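Local coordinates for protein glycerol-3-phosphate dehydrogenase [NAD(P)+] (Coxiella burnetii, PDB 3K96) that probably catalyses the NAD(P)H-dependent reduction of dihydroxyacetone phosphate to sn-glycerol 3-phosphate, the key precursor for phospholipid synthesis, at residues A[331-336]-A[345-350]; A[107-112]-A[307-312]; A[203-208]-A[258-263]; A[275-278]-A[282-285]. All coordinates share one frame; numbering follows the deposited sequence.

Contact 1 of 4, residues A[331-336]-A[345-350]; sequences VHRILH and VQELLE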
loop_
_atom_site.group_PDB
_atom_site.type_symbol
_atom_site.label_atom_id
_atom_site.label_comp_id
_atom_site.label_asym_id
_atom_site.label_seq_id
_atom_site.Cartn_x
_atom_site.Cartn_y
_atom_site.Cartn_z
ATOM N N VAL A 331 15.001 12.644 -3.436
ATOM C CA VAL A 331 14.275 13.178 -4.604
ATOM C C VAL A 331 14.760 14.612 -4.872
ATOM O O VAL A 331 15.054 14.980 -6.017
ATOM C CB VAL A 331 12.744 13.116 -4.458
ATOM C CG1 VAL A 331 12.055 13.847 -5.623
ATOM C CG2 VAL A 331 12.286 11.668 -4.397
ATOM N N HIS A 332 14.893 15.407 -3.814
ATOM C CA HIS A 332 15.381 16.775 -3.965
ATOM C C HIS A 332 16.773 16.797 -4.622
ATOM O O HIS A 332 17.044 17.652 -5.469
ATOM C CB HIS A 332 15.426 17.490 -2.596
ATOM C CG HIS A 332 15.570 18.976 -2.700
ATOM N ND1 HIS A 332 16.793 19.614 -2.676
ATOM C CD2 HIS A 332 14.636 19.950 -2.862
ATOM C CE1 HIS A 332 16.602 20.919 -2.797
ATOM N NE2 HIS A 332 15.305 21.148 -2.929
ATOM N N ARG A 333 17.651 15.866 -4.213
ATOM C CA ARG A 333 19.002 15.772 -4.772
ATOM C C ARG A 333 18.946 15.399 -6.253
ATOM O O ARG A 333 19.710 15.911 -7.066
ATOM C CB ARG A 333 19.844 14.728 -4.018
ATOM C CG ARG A 333 20.085 14.995 -2.535
ATOM C CD ARG A 333 20.889 13.830 -1.890
ATOM N NE ARG A 333 22.258 13.791 -2.384
ATOM C CZ ARG A 333 23.090 12.751 -2.286
ATOM N NH1 ARG A 333 22.710 11.578 -1.752
ATOM N NH2 ARG A 333 24.301 12.882 -2.784
ATOM N N ILE A 334 18.028 14.506 -6.602
ATOM C CA ILE A 334 17.876 14.085 -7.976
ATOM C C ILE A 334 17.465 15.277 -8.832
ATOM O O ILE A 334 17.959 15.468 -9.943
ATOM C CB ILE A 334 16.851 12.940 -8.072
ATOM C CG1 ILE A 334 17.469 11.667 -7.493
ATOM C CG2 ILE A 334 16.440 12.686 -9.511
ATOM C CD1 ILE A 334 16.505 10.511 -7.351
ATOM N N LEU A 335 16.578 16.107 -8.298
ATOM C CA LEU A 335 16.076 17.262 -9.041
ATOM C C LEU A 335 17.038 18.437 -9.122
ATOM O O LEU A 335 17.156 19.084 -10.166
ATOM C CB LEU A 335 14.788 17.794 -8.370
ATOM C CG LEU A 335 13.542 16.912 -8.306
ATOM C CD1 LEU A 335 12.368 17.640 -7.623
ATOM C CD2 LEU A 335 13.135 16.483 -9.693
ATOM N N HIS A 336 17.724 18.721 -8.020
ATOM C CA HIS A 336 18.552 19.918 -7.950
ATOM C C HIS A 336 20.061 19.715 -7.839
ATOM O O HIS A 336 20.801 20.667 -8.005
ATOM C CB HIS A 336 18.072 20.787 -6.772
ATOM C CG HIS A 336 16.604 21.089 -6.804
ATOM N ND1 HIS A 336 16.047 21.968 -7.705
ATOM C CD2 HIS A 336 15.579 20.640 -6.035
ATOM C CE1 HIS A 336 14.739 22.036 -7.504
ATOM N NE2 HIS A 336 14.429 21.234 -6.499
ATOM N N VAL A 345 18.483 5.572 -5.704
ATOM C CA VAL A 345 17.578 4.560 -5.185
ATOM C C VAL A 345 18.366 3.469 -4.496
ATOM O O VAL A 345 17.889 2.884 -3.513
ATOM C CB VAL A 345 16.647 3.997 -6.255
ATOM C CG1 VAL A 345 15.781 2.881 -5.669
ATOM C CG2 VAL A 345 15.744 5.134 -6.843
ATOM N N GLN A 346 19.564 3.169 -4.994
ATOM C CA GLN A 346 20.380 2.131 -4.353
ATOM C C GLN A 346 20.907 2.600 -2.990
ATOM O O GLN A 346 21.159 1.777 -2.105
ATOM C CB GLN A 346 21.491 1.622 -5.279
ATOM C CG GLN A 346 20.947 0.767 -6.428
ATOM C CD GLN A 346 22.028 0.169 -7.303
ATOM O OE1 GLN A 346 21.737 -0.596 -8.215
ATOM N NE2 GLN A 346 23.280 0.509 -7.026
ATOM N N GLU A 347 21.099 3.909 -2.822
ATOM C CA GLU A 347 21.478 4.443 -1.503
ATOM C C GLU A 347 20.276 4.308 -0.560
ATOM O O GLU A 347 20.447 3.998 0.606
ATOM C CB GLU A 347 21.941 5.909 -1.571
ATOM C CG GLU A 347 23.315 6.099 -2.219
ATOM C CD GLU A 347 23.685 7.575 -2.456
ATOM O OE1 GLU A 347 22.937 8.484 -2.029
ATOM O OE2 GLU A 347 24.730 7.824 -3.092
ATOM N N LEU A 348 19.067 4.535 -1.062
ATOM C CA LEU A 348 17.862 4.410 -0.223
ATOM C C LEU A 348 17.589 2.970 0.203
ATOM O O LEU A 348 17.258 2.715 1.366
ATOM C CB LEU A 348 16.621 4.931 -0.945
ATOM C CG LEU A 348 16.507 6.443 -1.107
ATOM C CD1 LEU A 348 15.261 6.782 -1.914
ATOM C CD2 LEU A 348 16.485 7.095 0.274
ATOM N N LEU A 349 17.705 2.038 -0.740
ATOM C CA LEU A 349 17.438 0.626 -0.457
ATOM C C LEU A 349 18.535 -0.024 0.384
ATOM O O LEU A 349 18.234 -0.840 1.245
ATOM C CB LEU A 349 17.208 -0.181 -1.748
ATOM C CG LEU A 349 15.904 0.089 -2.511
ATOM C CD1 LEU A 349 15.890 -0.573 -3.876
ATOM C CD2 LEU A 349 14.692 -0.349 -1.698
ATOM N N GLU A 350 19.786 0.347 0.158
ATOM C CA GLU A 350 20.886 -0.254 0.899
ATOM C C GLU A 350 21.131 0.473 2.222
ATOM O O GLU A 350 22.155 1.107 2.447
ATOM C CB GLU A 350 22.109 -0.336 0.002
ATOM C CG GLU A 350 21.805 -1.216 -1.219
ATOM C CD GLU A 350 22.928 -1.282 -2.235
ATOM O OE1 GLU A 350 24.055 -0.818 -1.933
ATOM O OE2 GLU A 350 22.669 -1.803 -3.345
#
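Arg333 and Glu347 join the last two helices of the chain, 326-336 and 341-349, through their charged ends. In one of the two modelled conformers of Arg333, a salt bridge runs from Arg333 NH1 to Glu347 OE1 at 3.1 Å, so the pair may not be permanent. As a hydrogen bond it is weak, since the N-H...O angle is only 128°, and charge attraction probably counts for more than direction. The carboxylate oxygen comes in at the edge of the guanidinium, near its plane, and the two flat groups are turned 21° apart. Both residues are long enough to span two helices whose backbones stay well separated: the glutamate runs extended beyond CG, whereas the arginine bends at chi3 (69°), and the two side chains meet at about a right angle.

Polar neighbours steady both ends. Gln330 accepts from Arg333 NH1 and donates to Glu347 OE1 through its amide, bracing the ion pair, while Gln343 holds Glu347 OE2.

Apolar packing runs through a third element: Ile334 and Val345 both rest on Ile225 of helix 206-228. The salt bridge thus joins the polar sides of two amphipathic helices, whose apolar sides rest on helix 206-228, in the helical C-terminal domain of the glycerol-3-phosphate dehydrogenase fold.

Contact 2 of 4, residues A[107-112]-A[307-312]; sequences VPSFAF and GLYNTD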
loop_
_atom_site.group_PDB
_atom_site.type_symbol
_atom_site.label_atom_id
_atom_site.label_comp_id
_atom_site.label_asym_id
_atom_site.label_seq_id
_atom_site.Cartn_x
_atom_site.Cartn_y
_atom_site.Cartn_z
ATOM N N VAL A 107 -7.341 23.869 -6.251
ATOM C CA VAL A 107 -6.323 24.276 -7.200
ATOM C C VAL A 107 -4.984 23.603 -6.815
ATOM O O VAL A 107 -4.849 23.042 -5.730
ATOM C CB VAL A 107 -6.195 25.799 -7.216
ATOM C CG1 VAL A 107 -7.531 26.433 -7.622
ATOM C CG2 VAL A 107 -5.758 26.331 -5.863
ATOM N N PRO A 108 -4.003 23.625 -7.707
ATOM C CA PRO A 108 -2.745 23.032 -7.286
ATOM C C PRO A 108 -2.131 23.768 -6.084
ATOM O O PRO A 108 -2.405 24.954 -5.865
ATOM C CB PRO A 108 -1.850 23.189 -8.523
ATOM C CG PRO A 108 -2.788 23.236 -9.658
ATOM C CD PRO A 108 -3.978 24.024 -9.120
ATOM N N SER A 109 -1.285 23.079 -5.326
ATOM C CA SER A 109 -0.666 23.680 -4.157
ATOM C C SER A 109 0.144 24.940 -4.486
ATOM O O SER A 109 0.180 25.890 -3.689
ATOM C CB SER A 109 0.189 22.643 -3.417
ATOM O OG SER A 109 1.141 22.057 -4.270
ATOM N N PHE A 110 0.750 24.977 -5.669
ATOM C CA PHE A 110 1.528 26.131 -6.070
ATOM C C PHE A 110 0.660 27.325 -6.438
ATOM O O PHE A 110 1.190 28.390 -6.658
ATOM C CB PHE A 110 2.524 25.801 -7.216
ATOM C CG PHE A 110 1.897 25.119 -8.421
ATOM C CD1 PHE A 110 1.190 25.852 -9.379
ATOM C CD2 PHE A 110 2.054 23.747 -8.620
ATOM C CE1 PHE A 110 0.639 25.221 -10.508
ATOM C CE2 PHE A 110 1.517 23.118 -9.731
ATOM C CZ PHE A 110 0.786 23.855 -10.675
ATOM N N ALA A 111 -0.657 27.149 -6.532
ATOM C CA ALA A 111 -1.555 28.282 -6.811
ATOM C C ALA A 111 -2.448 28.644 -5.611
ATOM O O ALA A 111 -3.206 29.617 -5.655
ATOM C CB ALA A 111 -2.422 27.974 -8.019
ATOM N N PHE A 112 -2.346 27.886 -4.529
ATOM C CA PHE A 112 -3.208 28.095 -3.365
ATOM C C PHE A 112 -3.046 29.495 -2.796
ATOM O O PHE A 112 -4.047 30.217 -2.592
ATOM C CB PHE A 112 -2.902 27.025 -2.304
ATOM C CG PHE A 112 -3.966 26.881 -1.256
ATOM C CD1 PHE A 112 -5.054 26.052 -1.474
ATOM C CD2 PHE A 112 -3.866 27.554 -0.043
ATOM C CE1 PHE A 112 -6.033 25.886 -0.518
ATOM C CE2 PHE A 112 -4.844 27.403 0.918
ATOM C CZ PHE A 112 -5.935 26.558 0.682
ATOM N N GLY A 307 4.386 17.387 -7.863
ATOM C CA GLY A 307 5.412 16.692 -7.093
ATOM C C GLY A 307 6.720 17.413 -6.883
ATOM O O GLY A 307 7.311 17.311 -5.804
ATOM N N LEU A 308 7.210 18.104 -7.904
ATOM C CA LEU A 308 8.489 18.832 -7.759
ATOM C C LEU A 308 8.306 19.979 -6.747
ATOM O O LEU A 308 9.109 20.157 -5.846
ATOM C CB LEU A 308 9.024 19.374 -9.089
ATOM C CG LEU A 308 9.451 18.367 -10.152
ATOM C CD1 LEU A 308 8.231 17.691 -10.733
ATOM C CD2 LEU A 308 10.206 19.077 -11.251
ATOM N N TYR A 309 7.233 20.741 -6.914
ATOM C CA TYR A 309 6.904 21.813 -5.982
ATOM C C TYR A 309 6.720 21.238 -4.584
ATOM O O TYR A 309 7.277 21.774 -3.629
ATOM C CB TYR A 309 5.636 22.524 -6.445
ATOM C CG TYR A 309 5.288 23.759 -5.675
ATOM C CD1 TYR A 309 5.944 24.967 -5.923
ATOM C CD2 TYR A 309 4.248 23.752 -4.759
ATOM C CE1 TYR A 309 5.594 26.132 -5.223
ATOM C CE2 TYR A 309 3.889 24.900 -4.063
ATOM C CZ TYR A 309 4.562 26.081 -4.291
ATOM O OH TYR A 309 4.186 27.212 -3.594
ATOM N N ASN A 310 5.952 20.159 -4.446
ATOM C CA ASN A 310 5.777 19.534 -3.138
ATOM C C ASN A 310 7.139 19.177 -2.523
ATOM O O ASN A 310 7.345 19.374 -1.340
ATOM C CB ASN A 310 4.998 18.207 -3.185
ATOM C CG ASN A 310 3.530 18.336 -3.595
ATOM O OD1 ASN A 310 2.921 17.318 -3.953
ATOM N ND2 ASN A 310 2.955 19.541 -3.545
ATOM N N THR A 311 8.035 18.588 -3.325
ATOM C CA THR A 311 9.340 18.155 -2.838
ATOM C C THR A 311 10.099 19.352 -2.288
ATOM O O THR A 311 10.644 19.318 -1.177
ATOM C CB THR A 311 10.202 17.485 -3.954
ATOM O OG1 THR A 311 9.521 16.356 -4.492
ATOM C CG2 THR A 311 11.549 17.009 -3.417
ATOM N N ASP A 312 10.106 20.425 -3.052
ATOM C CA ASP A 312 10.829 21.627 -2.630
ATOM C C ASP A 312 10.269 22.225 -1.357
ATOM O O ASP A 312 11.036 22.617 -0.476
ATOM C CB ASP A 312 10.829 22.664 -3.759
ATOM C CG ASP A 312 11.634 22.204 -4.958
ATOM O OD1 ASP A 312 12.438 21.238 -4.791
ATOM O OD2 ASP A 312 11.464 22.798 -6.057
#
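Phe110 sets its CB and CA over one face of the Tyr309 ring, and this packing carries most of the contact. Phe110 CB stands 3.4 Å from the centroid of the Tyr309 ring and only 5° off the normal, a CH-pi contact almost exactly over the centre. The backbone follows it in, with Phe110 CA 3.3 Å from Tyr309 CE2. The phenyl ring itself turns its edge toward the tyrosine face, giving a T-shaped pair with centroids 5.8 Å apart and planes at 81°. Two torsions set this up: Tyr309 CG is anti to the backbone N, which sends the ring across to helix 109-119, while Phe110 CG sits between its own N and carbonyl carbon (chi1 52°), which swings the phenyl aside and leaves CB over the tyrosine.

The contact bridges the cleft between the Rossmann-type N-terminal domain and the helical C-terminal domain. Helix 109-119 follows strand 102-105 of the nucleotide-binding sheet, and helix 307-320 starts right after Glu306, a predicted NADPH-binding residue that also accepts from Ser109 N.

Polar groups line the buried side. Ser109, small enough to fit beside the tyrosine, has its OG 3.6 Å from Tyr309 CD2, at the ring edge, and 3.2 Å from Asn310 ND2. The carbonyl end of that amide takes a weak hydrogen bond from Asn217 of helix 206-228.

Contact 3 of 4, residues A[203-208]-A[258-263]; sequences NDDMIG and QETLTG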
loop_
_atom_site.group_PDB
_atom_site.type_symbol
_atom_site.label_atom_id
_atom_site.label_comp_id
_atom_site.label_asym_id
_atom_site.label_seq_id
_atom_site.Cartn_x
_atom_site.Cartn_y
_atom_site.Cartn_z
ATOM N N ASN A 203 -12.877 12.666 10.223
ATOM C CA ASN A 203 -11.550 12.479 10.756
ATOM C C ASN A 203 -11.270 13.724 11.609
ATOM O O ASN A 203 -11.619 14.838 11.250
ATOM C CB ASN A 203 -10.554 12.243 9.609
ATOM C CG ASN A 203 -9.116 12.226 10.060
ATOM O OD1 ASN A 203 -8.683 13.105 10.784
ATOM N ND2 ASN A 203 -8.352 11.263 9.575
ATOM N N ASP A 204 -10.668 13.497 12.762
ATOM C CA ASP A 204 -10.404 14.531 13.739
ATOM C C ASP A 204 -9.009 15.171 13.632
ATOM O O ASP A 204 -8.629 15.954 14.492
ATOM C CB ASP A 204 -10.452 13.861 15.127
ATOM C CG ASP A 204 -9.267 12.857 15.351
ATOM O OD1 ASP A 204 -8.964 12.036 14.449
ATOM O OD2 ASP A 204 -8.642 12.882 16.442
ATOM N N ASP A 205 -8.261 14.875 12.582
ATOM C CA ASP A 205 -6.879 15.306 12.517
ATOM C C ASP A 205 -6.539 16.073 11.260
ATOM O O ASP A 205 -5.851 15.566 10.372
ATOM C CB ASP A 205 -6.029 14.031 12.616
ATOM C CG ASP A 205 -4.544 14.289 12.507
ATOM O OD1 ASP A 205 -4.076 15.412 12.811
ATOM O OD2 ASP A 205 -3.838 13.332 12.122
ATOM N N MET A 206 -6.995 17.315 11.187
ATOM C CA MET A 206 -6.743 18.122 10.005
ATOM C C MET A 206 -5.237 18.223 9.688
ATOM O O MET A 206 -4.812 18.064 8.551
ATOM C CB MET A 206 -7.368 19.496 10.190
ATOM C CG MET A 206 -7.174 20.452 9.062
ATOM S SD MET A 206 -8.231 21.947 9.234
ATOM C CE MET A 206 -9.831 21.266 9.162
ATOM N N ILE A 207 -4.429 18.464 10.694
ATOM C CA ILE A 207 -3.011 18.638 10.438
ATOM C C ILE A 207 -2.360 17.361 9.894
ATOM O O ILE A 207 -1.591 17.430 8.956
ATOM C CB ILE A 207 -2.266 19.208 11.652
ATOM C CG1 ILE A 207 -0.854 19.572 11.258
ATOM C CG2 ILE A 207 -2.285 18.226 12.828
ATOM C CD1 ILE A 207 -0.286 20.686 12.084
ATOM N N GLY A 208 -2.721 16.211 10.436
ATOM C CA GLY A 208 -2.166 14.953 9.975
ATOM C C GLY A 208 -2.583 14.682 8.543
ATOM O O GLY A 208 -1.773 14.247 7.728
ATOM N N GLN A 258 -1.284 8.946 14.326
ATOM C CA GLN A 258 -0.893 7.738 13.569
ATOM C C GLN A 258 -2.127 7.105 12.892
ATOM O O GLN A 258 -2.027 6.505 11.820
ATOM C CB GLN A 258 -0.162 6.707 14.461
ATOM C CG GLN A 258 -1.032 6.049 15.567
ATOM C CD GLN A 258 -0.269 5.052 16.487
ATOM O OE1 GLN A 258 0.639 4.335 16.051
ATOM N NE2 GLN A 258 -0.677 4.997 17.763
ATOM N N GLU A 259 -3.281 7.234 13.534
ATOM C CA GLU A 259 -4.517 6.721 12.978
ATOM C C GLU A 259 -4.758 7.336 11.590
ATOM O O GLU A 259 -5.392 6.721 10.722
ATOM C CB GLU A 259 -5.713 7.031 13.901
ATOM C CG GLU A 259 -5.761 6.239 15.232
ATOM C CD GLU A 259 -4.719 6.670 16.259
ATOM O OE1 GLU A 259 -4.318 7.854 16.254
ATOM O OE2 GLU A 259 -4.321 5.820 17.093
ATOM N N THR A 260 -4.267 8.554 11.386
ATOM C CA THR A 260 -4.422 9.216 10.105
ATOM C C THR A 260 -3.450 8.591 9.127
ATOM O O THR A 260 -3.762 8.342 7.965
ATOM C CB THR A 260 -4.163 10.714 10.210
ATOM O OG1 THR A 260 -5.104 11.274 11.123
ATOM C CG2 THR A 260 -4.322 11.380 8.859
ATOM N N LEU A 261 -2.268 8.300 9.619
ATOM C CA LEU A 261 -1.215 7.706 8.792
ATOM C C LEU A 261 -1.600 6.362 8.160
ATOM O O LEU A 261 -1.290 6.098 6.999
ATOM C CB LEU A 261 0.023 7.539 9.645
ATOM C CG LEU A 261 1.300 7.134 8.958
ATOM C CD1 LEU A 261 1.780 8.256 7.993
ATOM C CD2 LEU A 261 2.318 6.851 10.066
ATOM N N THR A 262 -2.290 5.525 8.913
ATOM C CA THR A 262 -2.701 4.220 8.431
ATOM C C THR A 262 -4.096 4.268 7.809
ATOM O O THR A 262 -4.644 3.234 7.414
ATOM C CB THR A 262 -2.704 3.200 9.574
ATOM O OG1 THR A 262 -3.566 3.669 10.618
ATOM C CG2 THR A 262 -1.292 3.019 10.141
ATOM N N GLY A 263 -4.668 5.472 7.709
ATOM C CA GLY A 263 -6.018 5.639 7.131
ATOM C C GLY A 263 -6.017 6.024 5.662
ATOM O O GLY A 263 -4.993 5.950 4.982
#
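The start of helix 206-228 lies against the short helix 258-261, their backbones closest at Gly208 and Thr260, whose CA atoms are 6.2 Å apart. With no side chain at Gly208, Thr260 CG2 can settle 3.7 Å from the glycine carbonyl carbon.

Thr260 is the residue most engulfed here, and its two branches divide the work. The methyl, anti to the backbone N, packs on the helix start, while the hydroxyl, beside that N (chi1 -60°), turns to Asp205. Thr260 OG1 donates over a short 2.6 Å to the anti lone pair of Asp205 OD2, the one pointing away from the other carboxylate oxygen. The amide of Asn203 crosses the threonine at about a right angle and brings Asn203 ND2 to 3.6 Å from Thr260 OG1.

Asp205 is the N-cap of helix 206-228. Its OD1 accepts from Gly208 N at 2.8 Å, met from above the carboxylate plane, and OD2 takes a further hydrogen bond from Lys257 N. Asn203, two residues before the cap, shapes the turn into it: its OD1 accepts from Asp205 N at 2.6 Å, nearly along the C=O axis, forming an Asx turn.

One buried carboxylate thus gathers three donors, two of them backbone amides and one a hydroxyl. They fix its rotation and should stabilise its negative charge, as should the positive end of the helix dipole at the cap, so that a single aspartate can both start one helix and fasten another to it.

Contact 4 of 4, residues A[275-278]-A[282-285]; sequences TDNQ and RRFG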
loop_
_atom_site.group_PDB
_atom_site.type_symbol
_atom_site.label_atom_id
_atom_site.label_comp_id
_atom_site.label_asym_id
_atom_site.label_seq_id
_atom_site.Cartn_x
_atom_site.Cartn_y
_atom_site.Cartn_z
ATOM N N THR A 275 1.226 3.295 -7.133
ATOM C CA THR A 275 1.073 2.153 -8.002
ATOM C C THR A 275 0.241 2.392 -9.259
ATOM O O THR A 275 0.196 1.537 -10.111
ATOM C CB THR A 275 0.430 0.981 -7.240
ATOM O OG1 THR A 275 -0.870 1.367 -6.785
ATOM C CG2 THR A 275 1.281 0.576 -6.037
ATOM N N ASP A 276 -0.383 3.548 -9.420
ATOM C CA ASP A 276 -1.257 3.711 -10.565
ATOM C C ASP A 276 -0.653 4.380 -11.815
ATOM O O ASP A 276 0.173 5.274 -11.709
ATOM C CB ASP A 276 -2.459 4.525 -10.152
ATOM C CG ASP A 276 -3.681 4.128 -10.912
ATOM O OD1 ASP A 276 -4.251 3.059 -10.569
ATOM O OD2 ASP A 276 -4.083 4.870 -11.823
ATOM N N ASN A 277 -1.099 3.945 -12.995
ATOM C CA ASN A 277 -0.681 4.565 -14.267
ATOM C C ASN A 277 -1.196 5.987 -14.358
ATOM O O ASN A 277 -0.575 6.818 -14.994
ATOM C CB ASN A 277 -1.244 3.812 -15.493
ATOM C CG ASN A 277 -1.019 4.586 -16.842
ATOM O OD1 ASN A 277 -1.976 5.015 -17.500
ATOM N ND2 ASN A 277 0.241 4.791 -17.212
ATOM N N GLN A 278 -2.325 6.271 -13.712
ATOM C CA GLN A 278 -2.949 7.606 -13.817
ATOM C C GLN A 278 -2.225 8.713 -13.056
ATOM O O GLN A 278 -2.504 9.889 -13.247
ATOM C CB GLN A 278 -4.409 7.557 -13.340
ATOM C CG GLN A 278 -5.279 6.619 -14.133
ATOM C CD GLN A 278 -5.425 7.054 -15.561
ATOM O OE1 GLN A 278 -5.200 6.269 -16.480
ATOM N NE2 GLN A 278 -5.764 8.324 -15.764
ATOM N N ARG A 282 3.887 9.916 -10.667
ATOM C CA ARG A 282 4.519 8.626 -10.842
ATOM C C ARG A 282 5.091 8.480 -12.281
ATOM O O ARG A 282 6.172 7.930 -12.479
ATOM C CB ARG A 282 3.518 7.517 -10.510
ATOM C CG ARG A 282 4.035 6.140 -10.830
ATOM C CD ARG A 282 3.078 5.030 -10.358
ATOM N NE ARG A 282 3.326 3.867 -11.173
ATOM C CZ ARG A 282 4.381 3.092 -11.038
ATOM N NH1 ARG A 282 5.275 3.355 -10.083
ATOM N NH2 ARG A 282 4.547 2.059 -11.860
ATOM N N ARG A 283 4.380 8.995 -13.277
ATOM C CA ARG A 283 4.855 8.876 -14.655
ATOM C C ARG A 283 6.095 9.757 -14.846
ATOM O O ARG A 283 7.027 9.388 -15.574
ATOM C CB ARG A 283 3.759 9.184 -15.655
ATOM C CG ARG A 283 2.564 8.207 -15.547
ATOM C CD ARG A 283 1.717 8.137 -16.854
ATOM N NE ARG A 283 1.260 9.439 -17.321
ATOM C CZ ARG A 283 0.122 10.015 -16.948
ATOM N NH1 ARG A 283 -0.691 9.406 -16.085
ATOM N NH2 ARG A 283 -0.207 11.203 -17.427
ATOM N N PHE A 284 6.104 10.899 -14.157
ATOM C CA PHE A 284 7.259 11.756 -14.159
ATOM C C PHE A 284 8.434 10.961 -13.585
ATOM O O PHE A 284 9.497 10.944 -14.166
ATOM C CB PHE A 284 7.020 13.027 -13.325
ATOM C CG PHE A 284 8.269 13.858 -13.088
ATOM C CD1 PHE A 284 8.802 14.653 -14.093
ATOM C CD2 PHE A 284 8.887 13.870 -11.850
ATOM C CE1 PHE A 284 9.940 15.433 -13.859
ATOM C CE2 PHE A 284 10.024 14.636 -11.618
ATOM C CZ PHE A 284 10.535 15.427 -12.621
ATOM N N GLY A 285 8.244 10.332 -12.434
ATOM C CA GLY A 285 9.301 9.517 -11.834
ATOM C C GLY A 285 9.779 8.407 -12.761
ATOM O O GLY A 285 10.974 8.141 -12.858
#
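Arg283 reaches back from helix 280-290 to the loop that precedes it and donates from NH1 to Asn277 O at 2.8 Å. The bond is fairly straight, at 162°. NH1 meets a lone pair of that oxygen in the carbonyl plane, and the oxygen lies only 5° out of the guanidinium plane. A bend at chi3 (-54°) turns the guanidinium so that NH1 is brought to it. Arg283 CD, for its part, lies 3.7 Å from Asn277 ND2. The length of arginine and its planar donors suit it to a backbone oxygen of the preceding loop.

Arg282, the next most covered, is buried and runs extended from CG to NE, alongside Thr275 and Asp276. Arg282 CD lies 3.2 Å from Asp276 O, which sits at the edge of the guanidinium, while Thr275 CA lies over one face. Asp227 takes Arg282 NH1 in a salt bridge.

The loop links helices 264-275 and 280-290 of the C-terminal domain and leads into Ser279, Arg280 and Asn281, predicted to bind sn-glycerol 3-phosphate.

Asn277, whose carbonyl holds Arg283, follows Asp276, which sets the loop's course through an Asx turn: Asp276 OD2 accepts from Gln278 N at 2.9 Å. Asp276 OD1 is hydrogen-bonded to Ser233 OG of the second subunit.

Overall arrangement
Contact 3 is the buried one, contact 1 lies at the surface with its centre 24 Å from the chain's centre, and contacts 2 and 4 are partly buried. Chemistry follows place: a salt bridge at the surface in contact 1, an aromatic pack across the interdomain cleft in contact 2, a capping carboxylate in contact 3, and arginine-to-backbone bonding in contact 4. Contacts 1 and 2 use helices that follow each other in the chain, 326-336 and 307-320, joined by a probable hydrogen bond between His336 NE2 and Asp312 OD1 (2.6 Å). Phe284 of contact 4 packs against both, through Leu335 and Leu308. Contact 3 touches none of the others; the nearest, contact 2, is about 10 Å away between nearest atoms.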